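Local coordinates for protein pyruvate kinase (Pseudomonas aeruginosa, PDB 6QXL) that probably catalyses the last step of glycolysis, passing the phosphoryl group of phosphoenolpyruvate to ADP to give pyruvate and ATP, at residues Glu298-Asp301 with Val302-Val306. Residues are numbered along the deposited sequence; the frame is centred on the assembly and turned at random.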
ATOM      1  N   GLU A 298      24.074   5.714  22.639  1.00 39.06           N
ATOM      2  CA  GLU A 298      24.796   4.580  22.068  1.00 36.76           C
ATOM      3  C   GLU A 298      23.877   3.374  21.892  1.00 34.40           C
ATOM      4  O   GLU A 298      23.897   2.735  20.850  1.00 35.50           O
ATOM      5  CB  GLU A 298      26.038   4.268  22.922  1.00 38.56           C
ATOM      6  CG  GLU A 298      27.116   5.322  22.691  1.00 43.65           C
ATOM      7  CD  GLU A 298      28.110   5.525  23.818  1.00 43.96           C
ATOM      8  OE1 GLU A 298      27.936   4.938  24.918  1.00 42.18           O
ATOM      9  OE2 GLU A 298      29.083   6.290  23.561  1.00 45.52           O
ATOM     10  N   VAL A 299      23.055   3.089  22.892  1.00 35.91           N
ATOM     11  CA  VAL A 299      22.064   2.037  22.762  1.00 39.44           C
ATOM     12  C   VAL A 299      21.154   2.310  21.565  1.00 39.40           C
ATOM     13  O   VAL A 299      20.921   1.420  20.748  1.00 37.15           O
ATOM     14  CB  VAL A 299      21.224   1.891  24.049  1.00 40.31           C
ATOM     15  CG1 VAL A 299      20.021   0.997  23.813  1.00 37.17           C
ATOM     16  CG2 VAL A 299      22.086   1.318  25.170  1.00 42.35           C
ATOM     17  N   SER A 300      20.676   3.537  21.452  1.00 39.92           N
ATOM     18  CA  SER A 300      19.800   3.917  20.354  1.00 39.44           C
ATOM     19  C   SER A 300      20.487   3.774  18.995  1.00 38.17           C
ATOM     20  O   SER A 300      19.877   3.316  18.038  1.00 40.80           O
ATOM     21  CB  SER A 300      19.329   5.368  20.544  1.00 41.31           C
ATOM     22  OG  SER A 300      18.511   5.801  19.471  1.00 36.66           O
ATOM     23  N   ASP A 301      21.754   4.155  18.919  1.00 35.57           N
ATOM     24  CA  ASP A 301      22.493   4.117  17.663  1.00 33.86           C
ATOM     25  C   ASP A 301      22.575   2.675  17.143  1.00 36.28           C
ATOM     26  O   ASP A 301      22.291   2.408  15.970  1.00 36.17           O
ATOM     27  CB  ASP A 301      23.892   4.693  17.871  1.00 33.65           C
ATOM     28  CG  ASP A 301      24.733   4.696  16.605  1.00 35.78           C
ATOM     29  OD1 ASP A 301      24.215   5.028  15.519  1.00 34.99           O
ATOM     30  OD2 ASP A 301      25.942   4.392  16.708  1.00 35.61           O
ATOM     31  N   VAL A 302      22.917   1.758  18.037  1.00 33.79           N
ATOM     32  CA  VAL A 302      23.085   0.380  17.661  1.00 36.55           C
ATOM     33  C   VAL A 302      21.729  -0.207  17.271  1.00 36.62           C
ATOM     34  O   VAL A 302      21.584  -0.853  16.235  1.00 33.28           O
ATOM     35  CB  VAL A 302      23.746  -0.423  18.804  1.00 37.51           C
ATOM     36  CG1 VAL A 302      23.748  -1.912  18.478  1.00 38.53           C
ATOM     37  CG2 VAL A 302      25.179   0.056  19.038  1.00 38.62           C
ATOM     38  N   ALA A 303      20.740   0.017  18.114  1.00 32.47           N
ATOM     39  CA  ALA A 303      19.411  -0.515  17.860  1.00 32.06           C
ATOM     40  C   ALA A 303      18.851  -0.019  16.531  1.00 36.60           C
ATOM     41  O   ALA A 303      18.254  -0.778  15.769  1.00 35.34           O
ATOM     42  CB  ALA A 303      18.476  -0.154  18.988  1.00 29.97           C
ATOM     43  N   ASN A 304      19.066   1.251  16.236  1.00 38.98           N
ATOM     44  CA  ASN A 304      18.566   1.780  14.983  1.00 38.78           C
ATOM     45  C   ASN A 304      19.284   1.198  13.799  1.00 35.52           C
ATOM     46  O   ASN A 304      18.668   1.010  12.762  1.00 41.06           O
ATOM     47  CB  ASN A 304      18.583   3.315  14.960  1.00 40.79           C
ATOM     48  CG  ASN A 304      17.326   3.901  15.585  1.00 39.03           C
ATOM     49  OD1 ASN A 304      16.256   3.796  15.011  1.00 44.96           O
ATOM     50  ND2 ASN A 304      17.439   4.475  16.761  1.00 34.37           N
ATOM     51  N   ALA A 305      20.564   0.883  13.949  1.00 34.60           N
ATOM     52  CA  ALA A 305      21.290   0.189  12.869  1.00 34.41           C
ATOM     53  C   ALA A 305      20.693  -1.202  12.636  1.00 34.08           C
ATOM     54  O   ALA A 305      20.568  -1.640  11.497  1.00 37.17           O
ATOM     55  CB  ALA A 305      22.777   0.097  13.171  1.00 36.47           C
ATOM     56  N   VAL A 306      20.282  -1.863  13.706  1.00 33.22           N
ATOM     57  CA  VAL A 306      19.649  -3.161  13.586  1.00 36.04           C
ATOM     58  C   VAL A 306      18.310  -3.042  12.862  1.00 36.87           C
ATOM     59  O   VAL A 306      17.995  -3.864  11.990  1.00 41.56           O
ATOM     60  CB  VAL A 306      19.487  -3.823  14.959  1.00 37.16           C
ATOM     61  CG1 VAL A 306      18.671  -5.100  14.853  1.00 38.16           C
ATOM     62  CG2 VAL A 306      20.869  -4.130  15.559  1.00 37.19           C
TER
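S300 and N304, one helical turn apart, are a worked example of how a buried side-chain amide can be anchored on the backbone of its own helix. The carbonyl oxygen of S300 accepts two N-H groups from N304. The backbone N of N304 makes the regular helical hydrogen bond to S300 O at 2.9 Å, while ND2 bends back to the same S300 O at 3.0 Å. The two donors come from opposite faces of the carbonyl plane. The side-chain hydrogen bond, ND2 to S300 O, is the less straight of the two, at 141°, with ND2 well above that plane. With chi1 at -86° the amide folds back toward the preceding turn, where ND2 also lies 3.2 Å from S300 OG. Held at ND2 by S300 O and at OD1 by a hydrogen bond with NZ of K265 of a second subunit, the amide is limited in how it can turn.

The close packing is centred on the backbone carbonyls: V302 N bonds to E298 O, A303 N to V299 O and A305 N to D301 O, while CG2 of V302 rests 3.5 Å from E298 O and CB of A303 3.4 Å from V299 O. Side chain against side chain the contact is looser, since E298, V299 and S300 start away from the following turn, as does D301 overall, although its CB lies against V302 N. No solvent side offsets this, because every touching residue is buried. D301 forms a salt bridge through OD2 with R248, and its OD1 is hydrogen-bonded to S300 of the second subunit, a link repeated in reverse from S300 OG to D301 of that subunit.

Helix 296-307 contributes to the subunit interface and is the helix of the beta-alpha-beta unit between strands 277-281 and 312-315 of the TIM barrel, with V302 and V306 packed on helix 325-340.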